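Local atomic coordinates of erythrocyte binding antigen 140 (Plasmodium falciparum, PDB entry 4GF2), a protein that probably binds a receptor on the host red-cell surface during invasion, this chain being the part that carries its two Duffy-binding-like domains. Residues C25-S29 with M106-G110; L368-I373 with N452-M457; E375-K380 with M457-L461. The protein carries 3 engineered substitutions. All blocks are in the same frame, centred on the assembly; numbering follows the deposited sequence.

Contact 1. Residues C25-S29 with M106-G110; sequences CRENS and MDFGG
The Phe108 ring carries Asn28 on one face, while the Arg26 guanidinium has Phe108 CZ and Asp107 OD1 at its own edge, near its plane. The contact lies in the N-terminal half of the chain, which holds the first Duffy-binding-like (DBL) domain. It joins the end of strand 23-27, half of a two-stranded antiparallel hairpin with strand 33-37, to the loop between helices 83-101 and 110-127. Asn28 CB makes a CH-pi contact toward the rim of that face, 4.1 Å from the centroid of the Phe108 ring. Phe108 CG lies between its backbone N and carbonyl carbon (chi1 73°), which helps turn the ring toward Asn28. Glu27 O comes obliquely to Phe108 CZ at 3.6 Å. Arg26 NE is also oblique to the ring, 3.9 Å from Phe108 CZ. Arg26 NH2 forms a long salt bridge to Asp107 OD1 at 3.7 Å. Asp107 OD2 is hydrogen-bonded to Thr112 OG1 and forms a salt bridge with Lys40, so Asp107 is probably held more by them than by Arg26. Cys25 is tied to Cys35 by a disulfide, and Asn28 OD1 accepts from Glu30 N and Ile32 N. A water accepts from Asn28 ND2 at 2.9 Å and donates to Met106 O at 3.1 Å.

Contact 2. Residues L368-I373 with N452-M457; sequences LLGASI and NVWKVM
Ser372 faces helix 435-457 and is wedged among Val453, Val456 and Met457. Here the packing is close. Met457 CG lies 3.4 Å from Ser372 O and also touches Ser372 CB, while Val453 CG1 sits 3.5 Å from Ser372 OG. The hydroxyl does not bond across the contact. With OG anti to its own carbonyl carbon (chi1 -63°), Ser372 OG turns back along the helix and donates to Leu368 O at 2.9 Å. The donor stands above the carbonyl plane, 41° out of it. Leu368 O also accepts from Ser372 N, so two donors of one residue grip one oxygen. This gives a buried hydroxyl a partner in its own helix, while OG lies against the Val453 CG1 methyl and CB against Val456 CG2. Beside it, Ile373 CG1 meets Val456 CB at 3.6 Å, the two side chains crossing at about a right angle.

The N-terminal end of the contact is looser. Leu368 CD2 and Leu369 CD2 both approach Val453 CG2, each at 4.1 Å. Leu369 CD2 also comes near Asn452, which is partly exposed. A bound glycerol, probably from the crystallisation liquor, lies near the Leu369 side chain.

The two helix segments run in the same general direction, 8.8 Å apart at closest approach and crossing at -34°. They form part of the helical core of the second DBL domain. Helix 285-293 covers one flank, where Ile287, Ile288, Phe291 and Leu292 touch Leu369, Ile373 and Val456. Helix 388-407 covers another, with Leu402 on Ser372 and Tyr399 on Val453.

Contact 3. Residues E375-K380 with M457-L461; sequences EAQLLK and MSAVL
Val460 lays its two methyls over Ala376 on helix 361-382. Val460 CG1 is 4.0 Å from Ala376 CB and also borders Gln377, while Val460 CG2 lies 3.9 Å from Ala376 O. The small Ala376 side chain lets the backbone come close: Ala376 CB is 3.6 Å from Met457 O. Met457 CE, carried back by the bend of its chain, comes to Glu375 CG at 4.3 Å.

Lys380 closes the other end. Lys380 CB packs on Val460 CB at 4.1 Å. The chain then leaves anti to the backbone N (chi1 175°), bends at chi2 and chi4, and curls round the Val460 carbonyl. Lys380 NZ donates to Val460 O at 2.7 Å, with a C=O...N angle of 158° and a tilt of 18° from the carbonyl plane. Ser304 on helix 300-304 is a second partner of NZ. Gln377 bonds to Ala303 O of the same helix, and Glu375 bonds to Lys319, Ser398 and the Cys349 backbone.

The contact joins a helix of the second DBL domain to segment 457-461. Apolar packing is thus combined with one ammonium-to-carbonyl bond, which gives the carbonyl of buried Val460 a charged donor and probably places the lysine charge against the carbonyl dipole.

How the contacts relate
Contact 1 belongs to the N-terminal half of the chain and the first Duffy-binding-like domain. Contacts 2 and 3 lie within the second. Contact 1 closes before the others open, and its centre is about 47 Å from that of contact 2 and about 55 Å from that of contact 3. Contacts 1 and 3 lie on opposite sides of the chain's centre. Contacts 2 and 3 have centres about 9 Å apart. Their segments alternate: 368-373 and 375-380, both on helix 361-382, come before 452-457 and 457-461. They are adjoining buried contacts joined through Met457, whereas contact 1 is a separate surface contact in the other domain.

Contact 1. Residues C25-S29 with M106-G110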
loop_
_atom_site.group_PDB
_atom_site.type_symbol
_atom_site.label_atom_id
_atom_site.label_comp_id
_atom_site.label_asym_id
_atom_site.label_seq_id
_atom_site.Cartn_x
_atom_site.Cartn_y
_atom_site.Cartn_z
ATOM N N CYS A 25 7.536 14.218 19.167
ATOM C CA CYS A 25 7.594 13.234 20.235
ATOM C C CYS A 25 9.017 12.732 20.435
ATOM O O CYS A 25 9.697 12.369 19.478
ATOM C CB CYS A 25 6.652 12.070 19.929
ATOM S SG CYS A 25 4.922 12.579 19.773
ATOM N N ARG A 26 9.460 12.741 21.689
ATOM C CA ARG A 26 10.770 12.229 22.065
ATOM C C ARG A 26 10.648 11.543 23.418
ATOM O O ARG A 26 9.666 11.742 24.131
ATOM C CB ARG A 26 11.784 13.368 22.171
ATOM C CG ARG A 26 11.876 14.258 20.944
ATOM C CD ARG A 26 12.899 15.368 21.152
ATOM N NE ARG A 26 12.511 16.291 22.221
ATOM C CZ ARG A 26 11.861 17.440 22.039
ATOM N NH1 ARG A 26 11.511 17.843 20.822
ATOM N NH2 ARG A 26 11.558 18.198 23.085
ATOM N N GLU A 27 11.641 10.737 23.777
ATOM C CA GLU A 27 11.681 10.162 25.116
ATOM C C GLU A 27 12.617 10.993 25.989
ATOM O O GLU A 27 13.721 11.341 25.571
ATOM C CB GLU A 27 12.117 8.692 25.084
ATOM C CG GLU A 27 13.574 8.465 24.724
ATOM C CD GLU A 27 14.001 7.015 24.897
ATOM O OE1 GLU A 27 13.119 6.139 25.037
ATOM O OE2 GLU A 27 15.222 6.752 24.901
ATOM N N ASN A 28 12.159 11.324 27.194
ATOM C CA ASN A 28 12.965 12.096 28.132
ATOM C C ASN A 28 13.917 11.204 28.930
ATOM O O ASN A 28 14.032 10.009 28.658
ATOM C CB ASN A 28 12.066 12.903 29.073
ATOM C CG ASN A 28 11.216 12.026 29.973
ATOM O OD1 ASN A 28 11.593 10.901 30.313
ATOM N ND2 ASN A 28 10.060 12.545 30.371
ATOM N N SER A 29 14.596 11.790 29.912
ATOM C CA SER A 29 15.618 11.076 30.675
ATOM C C SER A 29 15.079 9.811 31.337
ATOM O O SER A 29 15.804 8.834 31.496
ATOM C CB SER A 29 16.227 11.995 31.738
ATOM O OG SER A 29 15.232 12.479 32.625
ATOM N N MET A 106 6.447 19.199 30.505
ATOM C CA MET A 106 6.890 17.964 29.864
ATOM C C MET A 106 8.010 18.235 28.858
ATOM O O MET A 106 8.780 17.335 28.519
ATOM C CB MET A 106 5.714 17.281 29.165
ATOM C CG MET A 106 4.701 16.675 30.121
ATOM S SD MET A 106 3.136 16.268 29.322
ATOM C CE MET A 106 2.432 17.899 29.106
ATOM N N ASP A 107 8.091 19.477 28.387
ATOM C CA ASP A 107 9.138 19.896 27.457
ATOM C C ASP A 107 10.489 19.937 28.171
ATOM O O ASP A 107 10.570 20.332 29.332
ATOM C CB ASP A 107 8.785 21.268 26.874
ATOM C CG ASP A 107 9.857 21.814 25.947
ATOM O OD1 ASP A 107 10.550 21.021 25.273
ATOM O OD2 ASP A 107 9.994 23.056 25.892
ATOM N N PHE A 108 11.545 19.523 27.476
ATOM C CA PHE A 108 12.860 19.393 28.099
ATOM C C PHE A 108 13.992 19.632 27.102
ATOM O O PHE A 108 13.760 19.832 25.912
ATOM C CB PHE A 108 13.009 17.995 28.691
ATOM C CG PHE A 108 13.192 16.921 27.656
ATOM C CD1 PHE A 108 12.102 16.387 26.988
ATOM C CD2 PHE A 108 14.458 16.451 27.345
ATOM C CE1 PHE A 108 12.271 15.399 26.034
ATOM C CE2 PHE A 108 14.633 15.465 26.393
ATOM C CZ PHE A 108 13.540 14.939 25.737
ATOM N N GLY A 109 15.224 19.592 27.604
ATOM C CA GLY A 109 16.400 19.791 26.777
ATOM C C GLY A 109 16.534 21.206 26.250
ATOM O O GLY A 109 15.666 22.050 26.474
ATOM N N GLY A 110 17.633 21.463 25.550
ATOM C CA GLY A 110 17.863 22.750 24.917
ATOM C C GLY A 110 17.719 23.919 25.869
ATOM O O GLY A 110 17.974 23.795 27.066
HETATM O O HOH W 1 9.829 15.430 30.695
#

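Contact 2. Residues L368-I373 with N452-M457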
loop_
_atom_site.group_PDB
_atom_site.type_symbol
_atom_site.label_atom_id
_atom_site.label_comp_id
_atom_site.label_asym_id
_atom_site.label_seq_id
_atom_site.Cartn_x
_atom_site.Cartn_y
_atom_site.Cartn_z
ATOM N N LEU A 368 -0.821 -5.966 -8.726
ATOM C CA LEU A 368 -0.581 -7.377 -8.993
ATOM C C LEU A 368 -1.808 -8.205 -8.642
ATOM O O LEU A 368 -2.223 -9.077 -9.403
ATOM C CB LEU A 368 0.621 -7.870 -8.195
ATOM C CG LEU A 368 0.893 -9.366 -8.332
ATOM C CD1 LEU A 368 1.084 -9.718 -9.795
ATOM C CD2 LEU A 368 2.106 -9.765 -7.508
ATOM N N LEU A 369 -2.388 -7.929 -7.483
ATOM C CA LEU A 369 -3.566 -8.653 -7.040
ATOM C C LEU A 369 -4.731 -8.397 -7.990
ATOM O O LEU A 369 -5.553 -9.282 -8.229
ATOM C CB LEU A 369 -3.929 -8.240 -5.616
ATOM C CG LEU A 369 -2.862 -8.567 -4.569
ATOM C CD1 LEU A 369 -3.199 -7.918 -3.237
ATOM C CD2 LEU A 369 -2.718 -10.069 -4.409
ATOM N N GLY A 370 -4.799 -7.186 -8.530
ATOM C CA GLY A 370 -5.838 -6.842 -9.483
ATOM C C GLY A 370 -5.734 -7.707 -10.722
ATOM O O GLY A 370 -6.704 -8.338 -11.149
ATOM N N ALA A 371 -4.543 -7.743 -11.301
ATOM C CA ALA A 371 -4.300 -8.561 -12.477
ATOM C C ALA A 371 -4.627 -10.025 -12.187
ATOM O O ALA A 371 -5.240 -10.708 -13.010
ATOM C CB ALA A 371 -2.859 -8.415 -12.924
ATOM N N SER A 372 -4.221 -10.499 -11.015
ATOM C CA SER A 372 -4.439 -11.889 -10.629
ATOM C C SER A 372 -5.927 -12.211 -10.551
ATOM O O SER A 372 -6.371 -13.280 -10.986
ATOM C CB SER A 372 -3.784 -12.175 -9.279
ATOM O OG SER A 372 -2.379 -12.004 -9.344
ATOM N N ILE A 373 -6.695 -11.284 -9.991
ATOM C CA ILE A 373 -8.130 -11.484 -9.854
ATOM C C ILE A 373 -8.809 -11.562 -11.222
ATOM O O ILE A 373 -9.546 -12.506 -11.502
ATOM C CB ILE A 373 -8.763 -10.383 -8.985
ATOM C CG1 ILE A 373 -8.398 -10.618 -7.520
ATOM C CG2 ILE A 373 -10.279 -10.369 -9.139
ATOM C CD1 ILE A 373 -8.762 -9.482 -6.597
ATOM N N ASN A 452 -1.119 -14.656 -0.868
ATOM C CA ASN A 452 -2.275 -13.817 -1.152
ATOM C C ASN A 452 -2.672 -13.874 -2.624
ATOM O O ASN A 452 -3.855 -13.851 -2.959
ATOM C CB ASN A 452 -2.001 -12.369 -0.744
ATOM C CG ASN A 452 -2.200 -12.134 0.740
ATOM O OD1 ASN A 452 -3.040 -12.772 1.375
ATOM N ND2 ASN A 452 -1.429 -11.210 1.301
ATOM N N VAL A 453 -1.682 -13.949 -3.505
ATOM C CA VAL A 453 -1.961 -14.026 -4.929
ATOM C C VAL A 453 -2.790 -15.275 -5.204
ATOM O O VAL A 453 -3.782 -15.227 -5.930
ATOM C CB VAL A 453 -0.667 -14.063 -5.765
ATOM C CG1 VAL A 453 -0.983 -14.364 -7.226
ATOM C CG2 VAL A 453 0.082 -12.747 -5.640
ATOM N N TRP A 454 -2.391 -16.394 -4.612
ATOM C CA TRP A 454 -3.129 -17.631 -4.807
ATOM C C TRP A 454 -4.509 -17.561 -4.160
ATOM O O TRP A 454 -5.474 -18.118 -4.682
ATOM C CB TRP A 454 -2.370 -18.832 -4.251
ATOM C CG TRP A 454 -3.176 -20.075 -4.380
ATOM C CD1 TRP A 454 -3.750 -20.791 -3.374
ATOM C CD2 TRP A 454 -3.536 -20.733 -5.599
ATOM N NE1 TRP A 454 -4.434 -21.863 -3.890
ATOM C CE2 TRP A 454 -4.316 -21.850 -5.254
ATOM C CE3 TRP A 454 -3.267 -20.488 -6.947
ATOM C CZ2 TRP A 454 -4.830 -22.721 -6.208
ATOM C CZ3 TRP A 454 -3.777 -21.353 -7.892
ATOM C CH2 TRP A 454 -4.550 -22.456 -7.519
ATOM N N LYS A 455 -4.595 -16.887 -3.017
ATOM C CA LYS A 455 -5.865 -16.742 -2.316
ATOM C C LYS A 455 -6.923 -16.104 -3.207
ATOM O O LYS A 455 -8.048 -16.597 -3.290
ATOM C CB LYS A 455 -5.693 -15.906 -1.044
ATOM C CG LYS A 455 -5.256 -16.707 0.171
ATOM C CD LYS A 455 -5.102 -15.825 1.402
ATOM C CE LYS A 455 -4.763 -16.653 2.630
ATOM N NZ LYS A 455 -4.567 -15.812 3.840
ATOM N N VAL A 456 -6.566 -15.009 -3.876
ATOM C CA VAL A 456 -7.539 -14.284 -4.686
ATOM C C VAL A 456 -7.867 -15.031 -5.976
ATOM O O VAL A 456 -8.998 -14.974 -6.456
ATOM C CB VAL A 456 -7.079 -12.835 -5.014
ATOM C CG1 VAL A 456 -6.841 -12.048 -3.735
ATOM C CG2 VAL A 456 -5.838 -12.834 -5.883
ATOM N N MET A 457 -6.888 -15.738 -6.533
ATOM C CA MET A 457 -7.111 -16.478 -7.771
ATOM C C MET A 457 -7.927 -17.735 -7.515
ATOM O O MET A 457 -8.710 -18.155 -8.362
ATOM C CB MET A 457 -5.782 -16.855 -8.427
ATOM C CG MET A 457 -4.988 -15.670 -8.957
ATOM S SD MET A 457 -3.554 -16.197 -9.917
ATOM C CE MET A 457 -4.327 -16.719 -11.443
#

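Contact 3. Residues E375-K380 with M457-L461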
loop_
_atom_site.group_PDB
_atom_site.type_symbol
_atom_site.label_atom_id
_atom_site.label_comp_id
_atom_site.label_asym_id
_atom_site.label_seq_id
_atom_site.Cartn_x
_atom_site.Cartn_y
_atom_site.Cartn_z
ATOM N N GLU A 375 -7.473 -12.121 -14.177
ATOM C CA GLU A 375 -7.014 -13.300 -14.895
ATOM C C GLU A 375 -7.847 -14.505 -14.468
ATOM O O GLU A 375 -8.312 -15.276 -15.305
ATOM C CB GLU A 375 -5.532 -13.561 -14.633
ATOM C CG GLU A 375 -4.996 -14.829 -15.287
ATOM C CD GLU A 375 -5.041 -14.779 -16.803
ATOM O OE1 GLU A 375 -5.352 -13.705 -17.361
ATOM O OE2 GLU A 375 -4.755 -15.815 -17.442
ATOM N N ALA A 376 -8.052 -14.651 -13.163
ATOM C CA ALA A 376 -8.815 -15.779 -12.642
ATOM C C ALA A 376 -10.251 -15.728 -13.138
ATOM O O ALA A 376 -10.780 -16.721 -13.637
ATOM C CB ALA A 376 -8.780 -15.795 -11.124
ATOM N N GLN A 377 -10.881 -14.567 -13.004
ATOM C CA GLN A 377 -12.263 -14.408 -13.433
ATOM C C GLN A 377 -12.402 -14.683 -14.927
ATOM O O GLN A 377 -13.291 -15.419 -15.347
ATOM C CB GLN A 377 -12.766 -13.000 -13.124
ATOM C CG GLN A 377 -13.084 -12.743 -11.665
ATOM C CD GLN A 377 -13.553 -11.320 -11.432
ATOM O OE1 GLN A 377 -13.046 -10.386 -12.051
ATOM N NE2 GLN A 377 -14.535 -11.151 -10.552
ATOM N N LEU A 378 -11.522 -14.083 -15.723
ATOM C CA LEU A 378 -11.563 -14.251 -17.170
ATOM C C LEU A 378 -11.392 -15.707 -17.568
ATOM O O LEU A 378 -12.087 -16.200 -18.456
ATOM C CB LEU A 378 -10.482 -13.411 -17.833
ATOM C CG LEU A 378 -10.699 -11.912 -17.710
ATOM C CD1 LEU A 378 -9.498 -11.167 -18.246
ATOM C CD2 LEU A 378 -11.952 -11.516 -18.451
ATOM N N LEU A 379 -10.457 -16.386 -16.912
ATOM C CA LEU A 379 -10.250 -17.808 -17.143
ATOM C C LEU A 379 -11.495 -18.588 -16.749
ATOM O O LEU A 379 -11.978 -19.428 -17.506
ATOM C CB LEU A 379 -9.044 -18.312 -16.351
ATOM C CG LEU A 379 -7.672 -17.879 -16.874
ATOM C CD1 LEU A 379 -6.586 -18.306 -15.906
ATOM C CD2 LEU A 379 -7.408 -18.452 -18.259
ATOM N N LYS A 380 -12.015 -18.303 -15.561
ATOM C CA LYS A 380 -13.215 -18.975 -15.080
ATOM C C LYS A 380 -14.353 -18.795 -16.073
ATOM O O LYS A 380 -15.117 -19.725 -16.328
ATOM C CB LYS A 380 -13.626 -18.431 -13.712
ATOM C CG LYS A 380 -14.938 -18.999 -13.183
ATOM C CD LYS A 380 -14.903 -20.516 -13.097
ATOM C CE LYS A 380 -16.188 -21.076 -12.503
ATOM N NZ LYS A 380 -16.356 -20.702 -11.071
ATOM N N MET A 457 -6.888 -15.738 -6.533
ATOM C CA MET A 457 -7.111 -16.478 -7.771
ATOM C C MET A 457 -7.927 -17.735 -7.515
ATOM O O MET A 457 -8.710 -18.155 -8.362
ATOM C CB MET A 457 -5.782 -16.855 -8.427
ATOM C CG MET A 457 -4.988 -15.670 -8.957
ATOM S SD MET A 457 -3.554 -16.197 -9.917
ATOM C CE MET A 457 -4.327 -16.719 -11.443
ATOM N N SER A 458 -7.741 -18.331 -6.342
ATOM C CA SER A 458 -8.416 -19.573 -6.000
ATOM C C SER A 458 -9.873 -19.335 -5.622
ATOM O O SER A 458 -10.639 -20.285 -5.440
ATOM C CB SER A 458 -7.693 -20.267 -4.845
ATOM O OG SER A 458 -7.698 -19.466 -3.675
ATOM N N ALA A 459 -10.250 -18.066 -5.510
ATOM C CA ALA A 459 -11.598 -17.702 -5.087
ATOM C C ALA A 459 -12.651 -18.047 -6.135
ATOM O O ALA A 459 -13.837 -18.137 -5.822
ATOM C CB ALA A 459 -11.658 -16.224 -4.762
ATOM N N VAL A 460 -12.222 -18.240 -7.379
ATOM C CA VAL A 460 -13.162 -18.532 -8.458
ATOM C C VAL A 460 -13.407 -20.030 -8.644
ATOM O O VAL A 460 -14.128 -20.433 -9.558
ATOM C CB VAL A 460 -12.684 -17.941 -9.795
ATOM C CG1 VAL A 460 -12.426 -16.450 -9.649
ATOM C CG2 VAL A 460 -11.435 -18.662 -10.287
ATOM N N LEU A 461 -12.824 -20.849 -7.773
ATOM C CA LEU A 461 -12.955 -22.300 -7.880
ATOM C C LEU A 461 -13.899 -22.880 -6.828
ATOM O O LEU A 461 -13.875 -22.471 -5.667
ATOM C CB LEU A 461 -11.585 -22.960 -7.727
ATOM C CG LEU A 461 -10.517 -22.557 -8.740
ATOM C CD1 LEU A 461 -9.154 -23.036 -8.273
ATOM C CD2 LEU A 461 -10.838 -23.115 -10.115
#